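Isoaspartyl dipeptidase (Fervidobacterium islandicum, PDB 7CDH) probably hydrolyses isoaspartyl (beta-aspartyl) dipeptides at a two-zinc centre, acting as an M38 metallopeptidase of the amidohydrolase family. Local coordinates at residues 136-139 and 143-146; 164-169 and 199-204; 178-183 and 217-222; 205-210 and 239-244. One frame throughout, in Å; residues are numbered along the deposited sequence.

Contact 1: 136-139 and 143-146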
loop_
_atom_site.group_PDB
_atom_site.type_symbol
_atom_site.label_atom_id
_atom_site.label_comp_id
_atom_site.label_asym_id
_atom_site.label_seq_id
_atom_site.Cartn_x
_atom_site.Cartn_y
_atom_site.Cartn_z
ATOM N N THR A 136 4.174 10.371 11.462
ATOM C CA THR A 136 5.353 10.873 10.727
ATOM C C THR A 136 4.825 11.694 9.557
ATOM O O THR A 136 3.659 11.548 9.262
ATOM C CB THR A 136 6.295 9.726 10.332
ATOM O OG1 THR A 136 5.689 8.976 9.281
ATOM C CG2 THR A 136 6.600 8.794 11.484
ATOM N N PHE A 137 5.647 12.589 9.021
ATOM C CA PHE A 137 5.375 13.340 7.784
ATOM C C PHE A 137 5.546 12.452 6.553
ATOM O O PHE A 137 4.838 12.673 5.600
ATOM C CB PHE A 137 6.366 14.490 7.646
ATOM C CG PHE A 137 6.192 15.611 8.625
ATOM C CD1 PHE A 137 6.867 15.613 9.838
ATOM C CD2 PHE A 137 5.368 16.676 8.328
ATOM C CE1 PHE A 137 6.732 16.669 10.733
ATOM C CE2 PHE A 137 5.252 17.738 9.213
ATOM C CZ PHE A 137 5.947 17.755 10.404
ATOM N N THR A 138 6.503 11.515 6.580
ATOM C CA THR A 138 7.080 10.823 5.392
ATOM C C THR A 138 7.102 9.302 5.583
ATOM O O THR A 138 7.684 8.641 4.752
ATOM C CB THR A 138 8.530 11.261 5.135
ATOM O OG1 THR A 138 9.235 10.699 6.246
ATOM C CG2 THR A 138 8.758 12.760 5.040
ATOM N N GLY A 139 6.577 8.750 6.669
ATOM C CA GLY A 139 6.569 7.288 6.870
ATOM C C GLY A 139 7.668 6.775 7.769
ATOM O O GLY A 139 7.589 5.583 8.185
ATOM N N ARG A 143 13.485 9.645 8.225
ATOM C CA ARG A 143 13.297 10.481 7.019
ATOM C C ARG A 143 12.781 11.868 7.409
ATOM O O ARG A 143 13.224 12.818 6.769
ATOM C CB ARG A 143 12.326 9.869 6.017
ATOM C CG ARG A 143 12.891 8.670 5.296
ATOM C CD ARG A 143 11.780 8.037 4.468
ATOM N NE ARG A 143 11.497 8.954 3.396
ATOM C CZ ARG A 143 12.224 9.004 2.294
ATOM N NH1 ARG A 143 13.257 8.169 2.179
ATOM N NH2 ARG A 143 11.930 9.903 1.349
ATOM N N ASP A 144 11.913 11.972 8.420
ATOM C CA ASP A 144 11.352 13.267 8.889
ATOM C C ASP A 144 12.488 14.208 9.298
ATOM O O ASP A 144 12.558 15.335 8.780
ATOM C CB ASP A 144 10.346 13.080 10.008
ATOM C CG ASP A 144 9.009 12.502 9.591
ATOM O OD1 ASP A 144 8.838 12.196 8.382
ATOM O OD2 ASP A 144 8.123 12.378 10.506
ATOM N N ILE A 145 13.392 13.740 10.143
ATOM C CA ILE A 145 14.483 14.598 10.678
ATOM C C ILE A 145 15.513 14.848 9.575
ATOM O O ILE A 145 16.081 15.897 9.549
ATOM C CB ILE A 145 15.074 14.002 11.963
ATOM C CG1 ILE A 145 15.999 15.009 12.656
ATOM C CG2 ILE A 145 15.749 12.669 11.681
ATOM C CD1 ILE A 145 16.358 14.653 14.102
ATOM N N VAL A 146 15.705 13.962 8.616
ATOM C CA VAL A 146 16.728 14.225 7.562
ATOM C C VAL A 146 16.132 15.250 6.585
ATOM O O VAL A 146 16.810 16.255 6.340
ATOM C CB VAL A 146 17.238 12.910 6.936
ATOM C CG1 VAL A 146 18.126 13.105 5.717
ATOM C CG2 VAL A 146 17.985 12.082 7.953
#

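Contact 2: 164-169 and 199-204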
loop_
_atom_site.group_PDB
_atom_site.type_symbol
_atom_site.label_atom_id
_atom_site.label_comp_id
_atom_site.label_asym_id
_atom_site.label_seq_id
_atom_site.Cartn_x
_atom_site.Cartn_y
_atom_site.Cartn_z
ATOM N N SER A 164 -0.717 6.706 27.487
ATOM C CA SER A 164 0.361 6.126 26.655
ATOM C C SER A 164 -0.245 5.044 25.749
ATOM O O SER A 164 -1.396 4.629 25.975
ATOM C CB SER A 164 1.471 5.587 27.505
ATOM O OG SER A 164 1.184 4.267 27.906
ATOM N N SER A 165 0.485 4.584 24.753
ATOM C CA SER A 165 0.030 3.438 23.945
ATOM C C SER A 165 0.691 2.182 24.500
ATOM O O SER A 165 0.747 1.197 23.798
ATOM C CB SER A 165 0.338 3.662 22.527
ATOM O OG SER A 165 1.733 3.627 22.294
ATOM N N GLN A 166 1.168 2.246 25.739
ATOM C CA GLN A 166 1.835 1.128 26.455
ATOM C C GLN A 166 2.978 0.598 25.588
ATOM O O GLN A 166 3.044 -0.575 25.265
ATOM C CB GLN A 166 0.809 0.067 26.858
ATOM C CG GLN A 166 -0.300 0.563 27.786
ATOM C CD GLN A 166 0.203 1.067 29.130
ATOM O OE1 GLN A 166 1.187 0.565 29.677
ATOM N NE2 GLN A 166 -0.459 2.097 29.662
ATOM N N PRO A 167 3.961 1.441 25.226
ATOM C CA PRO A 167 5.061 0.998 24.375
ATOM C C PRO A 167 6.028 0.078 25.115
ATOM O O PRO A 167 6.270 0.287 26.296
ATOM C CB PRO A 167 5.804 2.300 24.054
ATOM C CG PRO A 167 5.539 3.166 25.280
ATOM C CD PRO A 167 4.099 2.843 25.639
ATOM N N THR A 168 6.582 -0.895 24.403
ATOM C CA THR A 168 7.631 -1.817 24.921
ATOM C C THR A 168 8.997 -1.136 24.859
ATOM O O THR A 168 9.154 -0.179 24.091
ATOM C CB THR A 168 7.681 -3.108 24.106
ATOM O OG1 THR A 168 8.107 -2.818 22.766
ATOM C CG2 THR A 168 6.342 -3.810 24.114
ATOM N N LEU A 169 9.977 -1.700 25.543
ATOM C CA LEU A 169 11.373 -1.204 25.529
ATOM C C LEU A 169 11.946 -1.319 24.114
ATOM O O LEU A 169 12.628 -0.383 23.667
ATOM C CB LEU A 169 12.200 -2.009 26.537
ATOM C CG LEU A 169 13.691 -1.660 26.557
ATOM C CD1 LEU A 169 13.890 -0.172 26.800
ATOM C CD2 LEU A 169 14.425 -2.495 27.597
ATOM N N GLY A 199 2.873 7.073 36.586
ATOM C CA GLY A 199 3.010 5.621 36.763
ATOM C C GLY A 199 4.267 5.247 37.539
ATOM O O GLY A 199 5.290 5.957 37.437
ATOM N N LYS A 200 4.219 4.116 38.236
ATOM C CA LYS A 200 5.266 3.694 39.203
ATOM C C LYS A 200 6.572 3.439 38.459
ATOM O O LYS A 200 7.612 3.654 39.044
ATOM C CB LYS A 200 4.786 2.499 40.034
ATOM C CG LYS A 200 3.835 2.901 41.156
ATOM C CD LYS A 200 3.389 1.730 42.014
ATOM C CE LYS A 200 1.909 1.754 42.354
ATOM N NZ LYS A 200 1.299 0.411 42.194
ATOM N N ARG A 201 6.529 3.048 37.197
ATOM C CA ARG A 201 7.750 2.769 36.405
ATOM C C ARG A 201 8.562 4.052 36.161
ATOM O O ARG A 201 9.750 3.927 35.890
ATOM C CB ARG A 201 7.359 2.078 35.100
ATOM C CG ARG A 201 6.936 0.622 35.265
ATOM C CD ARG A 201 6.367 0.008 33.993
ATOM N NE ARG A 201 5.103 0.638 33.608
ATOM C CZ ARG A 201 4.339 0.292 32.566
ATOM N NH1 ARG A 201 4.699 -0.715 31.790
ATOM N NH2 ARG A 201 3.211 0.949 32.313
ATOM N N GLY A 202 7.992 5.252 36.258
ATOM C CA GLY A 202 8.737 6.513 36.022
ATOM C C GLY A 202 9.615 6.437 34.773
ATOM O O GLY A 202 9.089 6.055 33.734
ATOM N N ILE A 203 10.916 6.755 34.885
ATOM C CA ILE A 203 11.912 6.746 33.788
ATOM C C ILE A 203 12.808 5.494 33.832
ATOM O O ILE A 203 13.935 5.568 33.309
ATOM C CB ILE A 203 12.729 8.046 33.758
ATOM C CG1 ILE A 203 13.521 8.315 35.041
ATOM C CG2 ILE A 203 11.830 9.223 33.372
ATOM C CD1 ILE A 203 14.579 9.435 34.893
ATOM N N GLU A 204 12.296 4.354 34.293
ATOM C CA GLU A 204 12.914 3.001 34.129
ATOM C C GLU A 204 13.525 2.827 32.716
ATOM O O GLU A 204 14.722 2.524 32.574
ATOM C CB GLU A 204 11.831 1.954 34.360
ATOM C CG GLU A 204 12.258 0.688 35.067
ATOM C CD GLU A 204 11.048 -0.014 35.690
ATOM O OE1 GLU A 204 10.783 0.198 36.926
ATOM O OE2 GLU A 204 10.328 -0.725 34.934
HETATM O O HOH W 1 3.204 -1.099 29.383
#

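Contact 3: 178-183 and 217-222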
loop_
_atom_site.group_PDB
_atom_site.type_symbol
_atom_site.label_atom_id
_atom_site.label_comp_id
_atom_site.label_asym_id
_atom_site.label_seq_id
_atom_site.Cartn_x
_atom_site.Cartn_y
_atom_site.Cartn_z
ATOM N N ASP A 178 16.618 5.431 15.722
ATOM C CA ASP A 178 16.262 6.069 14.427
ATOM C C ASP A 178 16.462 7.586 14.544
ATOM O O ASP A 178 17.057 8.179 13.650
ATOM C CB ASP A 178 14.871 5.633 13.973
ATOM C CG ASP A 178 14.833 4.197 13.432
ATOM O OD1 ASP A 178 15.929 3.528 13.414
ATOM O OD2 ASP A 178 13.697 3.725 13.034
ATOM N N ILE A 179 16.077 8.207 15.640
ATOM C CA ILE A 179 16.175 9.680 15.725
ATOM C C ILE A 179 17.644 10.056 15.980
ATOM O O ILE A 179 18.115 11.027 15.379
ATOM C CB ILE A 179 15.157 10.228 16.741
ATOM C CG1 ILE A 179 14.589 11.583 16.296
ATOM C CG2 ILE A 179 15.745 10.302 18.134
ATOM C CD1 ILE A 179 13.803 11.533 14.997
ATOM N N ARG A 180 18.395 9.241 16.710
ATOM C CA ARG A 180 19.852 9.448 16.877
ATOM C C ARG A 180 20.536 9.366 15.516
ATOM O O ARG A 180 21.337 10.266 15.174
ATOM C CB ARG A 180 20.473 8.466 17.865
ATOM C CG ARG A 180 21.982 8.372 17.749
ATOM C CD ARG A 180 22.571 7.788 19.006
ATOM N NE ARG A 180 24.024 7.663 18.924
ATOM C CZ ARG A 180 24.897 8.679 18.895
ATOM N NH1 ARG A 180 24.493 9.936 18.913
ATOM N NH2 ARG A 180 26.194 8.437 18.841
ATOM N N VAL A 181 20.257 8.343 14.724
ATOM C CA VAL A 181 20.995 8.223 13.431
ATOM C C VAL A 181 20.543 9.330 12.471
ATOM O O VAL A 181 21.419 9.931 11.764
ATOM C CB VAL A 181 20.863 6.813 12.856
ATOM C CG1 VAL A 181 21.202 6.772 11.375
ATOM C CG2 VAL A 181 21.762 5.875 13.650
ATOM N N GLY A 182 19.241 9.611 12.456
ATOM C CA GLY A 182 18.704 10.682 11.610
ATOM C C GLY A 182 19.326 12.017 11.977
ATOM O O GLY A 182 19.607 12.808 11.068
ATOM N N GLY A 183 19.512 12.251 13.279
ATOM C CA GLY A 183 20.243 13.407 13.826
ATOM C C GLY A 183 21.654 13.518 13.274
ATOM O O GLY A 183 22.049 14.637 12.867
ATOM N N ILE A 217 23.306 9.293 26.622
ATOM C CA ILE A 217 22.222 9.809 27.507
ATOM C C ILE A 217 21.662 11.147 26.981
ATOM O O ILE A 217 20.515 11.492 27.365
ATOM C CB ILE A 217 22.718 9.864 28.975
ATOM C CG1 ILE A 217 21.565 10.023 29.961
ATOM C CG2 ILE A 217 23.795 10.923 29.204
ATOM C CD1 ILE A 217 22.022 10.071 31.396
ATOM N N GLN A 218 22.380 11.858 26.108
ATOM C CA GLN A 218 22.066 13.268 25.696
ATOM C C GLN A 218 20.852 13.362 24.740
ATOM O O GLN A 218 20.333 14.458 24.505
ATOM C CB GLN A 218 23.288 13.900 25.019
ATOM C CG GLN A 218 24.469 14.142 25.964
ATOM C CD GLN A 218 25.444 12.995 26.160
ATOM O OE1 GLN A 218 25.396 11.949 25.496
ATOM N NE2 GLN A 218 26.346 13.185 27.114
ATOM N N HIS A 219 20.445 12.266 24.131
ATOM C CA HIS A 219 19.278 12.224 23.228
ATOM C C HIS A 219 17.991 12.098 24.044
ATOM O O HIS A 219 16.942 12.219 23.435
ATOM C CB HIS A 219 19.410 11.059 22.249
ATOM C CG HIS A 219 20.597 11.169 21.360
ATOM N ND1 HIS A 219 20.658 12.095 20.318
ATOM C CD2 HIS A 219 21.764 10.480 21.356
ATOM C CE1 HIS A 219 21.822 11.963 19.702
ATOM N NE2 HIS A 219 22.528 10.983 20.335
ATOM N N LEU A 220 18.076 11.783 25.338
ATOM C CA LEU A 220 16.916 11.357 26.158
ATOM C C LEU A 220 16.552 12.509 27.073
ATOM O O LEU A 220 17.329 12.844 27.941
ATOM C CB LEU A 220 17.247 10.107 26.966
ATOM C CG LEU A 220 17.895 8.952 26.205
ATOM C CD1 LEU A 220 18.215 7.810 27.167
ATOM C CD2 LEU A 220 17.032 8.460 25.038
ATOM N N TYR A 221 15.378 13.069 26.866
ATOM C CA TYR A 221 14.981 14.368 27.414
ATOM C C TYR A 221 13.599 14.183 27.989
ATOM O O TYR A 221 12.629 14.470 27.315
ATOM C CB TYR A 221 14.992 15.371 26.274
ATOM C CG TYR A 221 14.749 16.797 26.672
ATOM C CD1 TYR A 221 15.436 17.386 27.725
ATOM C CD2 TYR A 221 13.883 17.583 25.943
ATOM C CE1 TYR A 221 15.245 18.721 28.055
ATOM C CE2 TYR A 221 13.675 18.913 26.264
ATOM C CZ TYR A 221 14.352 19.485 27.322
ATOM O OH TYR A 221 14.150 20.807 27.583
ATOM N N PRO A 222 13.470 13.629 29.207
ATOM C CA PRO A 222 12.160 13.481 29.845
ATOM C C PRO A 222 11.613 14.823 30.344
ATOM O O PRO A 222 12.406 15.596 30.756
ATOM C CB PRO A 222 12.465 12.557 31.019
ATOM C CG PRO A 222 13.885 12.907 31.394
ATOM C CD PRO A 222 14.562 13.121 30.049
#

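Contact 4: 205-210 and 239-244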
loop_
_atom_site.group_PDB
_atom_site.type_symbol
_atom_site.label_atom_id
_atom_site.label_comp_id
_atom_site.label_asym_id
_atom_site.label_seq_id
_atom_site.Cartn_x
_atom_site.Cartn_y
_atom_site.Cartn_z
ATOM N N TYR A 205 12.731 2.973 31.665
ATOM C CA TYR A 205 13.179 2.729 30.273
ATOM C C TYR A 205 14.412 3.568 29.943
ATOM O O TYR A 205 15.233 3.085 29.148
ATOM C CB TYR A 205 12.063 3.090 29.295
ATOM C CG TYR A 205 10.949 2.087 29.182
ATOM C CD1 TYR A 205 11.055 0.794 29.671
ATOM C CD2 TYR A 205 9.800 2.433 28.504
ATOM C CE1 TYR A 205 10.032 -0.127 29.508
ATOM C CE2 TYR A 205 8.770 1.527 28.332
ATOM C CZ TYR A 205 8.884 0.244 28.829
ATOM O OH TYR A 205 7.845 -0.603 28.622
ATOM N N LEU A 206 14.525 4.786 30.487
ATOM C CA LEU A 206 15.658 5.696 30.157
ATOM C C LEU A 206 16.958 5.106 30.723
ATOM O O LEU A 206 17.985 5.092 29.988
ATOM C CB LEU A 206 15.380 7.123 30.638
ATOM C CG LEU A 206 14.551 7.981 29.678
ATOM C CD1 LEU A 206 13.153 7.431 29.493
ATOM C CD2 LEU A 206 14.453 9.412 30.170
ATOM N N PHE A 207 16.897 4.571 31.938
ATOM C CA PHE A 207 18.022 3.873 32.604
ATOM C C PHE A 207 18.325 2.591 31.829
ATOM O O PHE A 207 19.543 2.306 31.628
ATOM C CB PHE A 207 17.714 3.633 34.085
ATOM C CG PHE A 207 17.803 4.888 34.922
ATOM C CD1 PHE A 207 18.999 5.570 35.046
ATOM C CD2 PHE A 207 16.698 5.388 35.586
ATOM C CE1 PHE A 207 19.083 6.723 35.809
ATOM C CE2 PHE A 207 16.789 6.534 36.356
ATOM C CZ PHE A 207 17.975 7.213 36.447
ATOM N N ASP A 208 17.285 1.877 31.368
ATOM C CA ASP A 208 17.440 0.619 30.587
ATOM C C ASP A 208 18.192 0.905 29.279
ATOM O O ASP A 208 19.131 0.160 28.947
ATOM C CB ASP A 208 16.107 -0.060 30.279
ATOM C CG ASP A 208 15.382 -0.657 31.476
ATOM O OD1 ASP A 208 16.031 -0.861 32.541
ATOM O OD2 ASP A 208 14.155 -0.889 31.335
ATOM N N ILE A 209 17.876 2.000 28.601
ATOM C CA ILE A 209 18.561 2.350 27.325
ATOM C C ILE A 209 20.068 2.561 27.580
ATOM O O ILE A 209 20.887 2.024 26.806
ATOM C CB ILE A 209 17.889 3.576 26.676
ATOM C CG1 ILE A 209 16.441 3.282 26.275
ATOM C CG2 ILE A 209 18.712 4.051 25.506
ATOM C CD1 ILE A 209 15.596 4.520 26.094
ATOM N N ILE A 210 20.451 3.376 28.560
ATOM C CA ILE A 210 21.883 3.746 28.751
ATOM C C ILE A 210 22.672 2.574 29.367
ATOM O O ILE A 210 23.864 2.434 29.041
ATOM C CB ILE A 210 22.018 5.023 29.584
ATOM C CG1 ILE A 210 21.483 4.836 31.009
ATOM C CG2 ILE A 210 21.365 6.182 28.844
ATOM C CD1 ILE A 210 21.849 5.968 31.936
ATOM N N ALA A 239 20.427 13.107 35.863
ATOM C CA ALA A 239 21.371 14.256 35.713
ATOM C C ALA A 239 22.785 13.845 36.115
ATOM O O ALA A 239 23.726 14.232 35.373
ATOM C CB ALA A 239 20.969 15.459 36.533
ATOM N N LYS A 240 22.930 13.108 37.230
ATOM C CA LYS A 240 24.273 12.744 37.753
ATOM C C LYS A 240 24.961 11.893 36.699
ATOM O O LYS A 240 26.173 11.990 36.603
ATOM C CB LYS A 240 24.258 12.009 39.091
ATOM C CG LYS A 240 24.147 12.922 40.303
ATOM C CD LYS A 240 23.731 12.182 41.548
ATOM C CE LYS A 240 23.132 13.093 42.588
ATOM N NZ LYS A 240 22.256 12.322 43.501
ATOM N N ARG A 241 24.220 11.178 35.861
ATOM C CA ARG A 241 24.879 10.382 34.797
ATOM C C ARG A 241 25.074 11.175 33.512
ATOM O O ARG A 241 25.570 10.570 32.566
ATOM C CB ARG A 241 24.092 9.109 34.533
ATOM C CG ARG A 241 23.756 8.378 35.812
ATOM C CD ARG A 241 23.632 6.923 35.527
ATOM N NE ARG A 241 22.950 6.253 36.619
ATOM C CZ ARG A 241 22.546 4.994 36.565
ATOM N NH1 ARG A 241 22.740 4.292 35.454
ATOM N NH2 ARG A 241 21.925 4.454 37.601
ATOM N N GLY A 242 24.740 12.466 33.463
ATOM C CA GLY A 242 25.011 13.328 32.286
ATOM C C GLY A 242 23.728 13.773 31.581
ATOM O O GLY A 242 23.814 14.516 30.604
ATOM N N GLY A 243 22.565 13.363 32.079
ATOM C CA GLY A 243 21.276 13.661 31.439
ATOM C C GLY A 243 20.800 15.069 31.692
ATOM O O GLY A 243 21.254 15.645 32.657
ATOM N N THR A 244 19.936 15.596 30.812
ATOM C CA THR A 244 19.124 16.813 31.052
ATOM C C THR A 244 17.668 16.395 31.230
ATOM O O THR A 244 17.254 15.491 30.539
ATOM C CB THR A 244 19.304 17.864 29.962
ATOM O OG1 THR A 244 20.716 18.024 29.864
ATOM C CG2 THR A 244 18.632 19.178 30.288
#

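Contact 1: 136-139 and 143-146
The carboxylate of D144, in the middle of the short helix 141-147, reaches back into the loop of residues 136-139 and accepts from its backbone, a compact example of how a beta-alpha loop of a TIM-barrel fold can be tied to the helix that follows it. Each oxygen has its own share of the loop. OD2 takes the backbone N-H of F137, with 2.9 Å between N and OD2 and an N-H...O angle of 158°; this donor arrives on the syn side, 26° out of the carboxylate plane. OD1 accepts the hydroxyl of T138, OG1 to OD1 being 2.6 Å, and the hydroxyl comes in nearly along the axis of the C-O bond. A weak bond from T138 N, 3.0 Å from the same OD1, adds a second donor.

The T138 hydroxyl is presented by its first torsion, which sets OG1 between the backbone N and the carbonyl carbon (chi1 69°), and from there it also touches R143 CB. D144 OD2 meets the edge of the F137 ring, 3.5 Å from CD1.

Further out, T127 OG1 on strand 122-127 supplies another hydrogen bond to D144 OD2, joining barrel strand, loop and helix through one carboxylate. S140 OG accepts from R143 N in the first turn of the helix. The guanidinium of R143 works at a subunit boundary, where NH2 forms a salt bridge with E107 of a second subunit. The loop closes its own turn as an ST motif, in which T136 OG1 accepts the backbone N of G139 at 2.8 Å.

Contact 2: 164-169 and 199-204
Q166 and R201 carry this contact between two loops, and the direct polar link between them is modest: R201 NH2 gives a weak hydrogen bond to Q166 OE1, 3.3 Å long yet fairly straight at 167°. The two side chains cross at about a right angle while their flat ends lie nearly coplanar, with amide and guanidinium planes 8° apart, so that OE1 meets the guanidinium at its edge. R201 is bent at chi3 (-66°), which turns this edge to the amide.

Water supplies the second link. One molecule donates to Q166 OE1 at 2.6 Å from its oxygen and accepts from R201 NH1 at 2.9 Å, also in the guanidinium plane, and so closes a ring of bonds beside the direct one.

The charge of R201 is met chiefly across a subunit boundary. E214 of a fourth subunit forms a salt bridge with R201 NH2 and accepts from Q166 NE2, so that one foreign carboxylate engages both residues.

Local bonds shape the two loops. The S164 side chain accepts from the backbone, Q166 N to S164 OG 3.0 Å, in an ST turn, while backbone bonds close a type I turn from G199 to G202 and a type II' turn from R201 to E204.

Both loops follow barrel strands that bring zinc ligands, E156 on strand 151-159 and H195 on strand 191-196. Each leads into an outer helix: T168 is the N-cap of helix 169-186 and I203 that of helix 204-212, and the two helices meet where L169 packs on Y205 and D208.

Contact 3: 178-183 and 217-222
On the outer layer of the TIM-type barrel, R180 of helix 169-186 lies across H219, which sits in the short 3-10 turn leading into strand 220-223. Two interactions share this one pair. The first is a CH-pi contact: R180 CB stands over one face of the imidazole, 4.1 Å from its centroid and only 9° off the ring normal. The second is polar, for R180 NH1 gives a weak hydrogen bond to H219 NE2, with 2.6 Å between the two nitrogens and an N-H...N angle of 129°.

Between these points the aliphatic chain follows the ring, its CG 3.7 Å and its CD 3.5 Å from H219 NE2. R180 is extended from CG to NE, and its CG stands opposite the backbone N across the first torsion (chi1 163°), which carries the chain past the imidazole; the turn at chi4 then brings NH1 back to NE2. Guanidinium and ring planes are about midway between parallel and perpendicular.

H219 ND1 is bonded to the carbonyl O of G190, an arrangement consistent with a proton on ND1 and an accepting NE2. R180 NE has its own acceptor, the carbonyl O of H162 in a third subunit. A leucine at R180 would lose the guanidinium and would probably leave both H219 NE2 and that carbonyl of the third subunit without their present donor.

Backbone bonds from H219 and Y221 to V192 pair this segment with strand 191-196, while I179 of helix 169-186 packs on V192 and L220 faces I209 and I210 of helix 204-212.

Contact 4: 205-210 and 239-244
The guanidinium of R241 is gripped at two nitrogens, NE by a salt bridge to E237 and NH1 by another to E211, and the group so held is laid against F207 and I210 of helix 204-212. F207 CD1 sits 3.8 Å above the centre of one guanidinium face. The nearest approaches to R241 CZ are 3.9 Å, from both CD1 and CE1 of F207; the two planes are 49° apart, so the groups do not stack flat. I210 adds its tip, with CD1 at 4.0 Å from R241 NH1 and 4.1 Å from R241 CD.

The contact bridges successive outer helices of the barrel, 204-212 and 229-240. R241 is carried just past the latter's end, where G242, with a positive phi of 113°, closes a Schellman motif and its N bonds to A239 O at 2.8 Å. From this turn R241 runs extended from CG to NE to reach helix 204-212.

Replacing F207 by an alanine would probably open a gap under the guanidinium and leave it freer to tilt between its two carboxylates. F207 also packs on Q234 and F238 of helix 229-240, and I210 touches I217.

Overall arrangement
The four contacts follow successive beta-alpha units of one TIM-type barrel. Contact 1 comes first along the chain and closes before the others open; contacts 2 and 3 interleave, as do contacts 3 and 4. Contact 3 is the central one: its centre lies 15 Å from that of contact 1 and 12 Å from that of contact 4, and it touches both, through I145 on G182 and I217 on G243; it also touches contact 2, centres 18 Å apart, through I203 on P222. Contacts 2 and 4, 15 Å apart, meet where Y205 OH reaches P167 O. Helices 141-147, 169-186, 204-212 and 229-240 are thus joined in turn around the zinc-bearing strands, and contacts 1 to 3 also face neighbouring subunits.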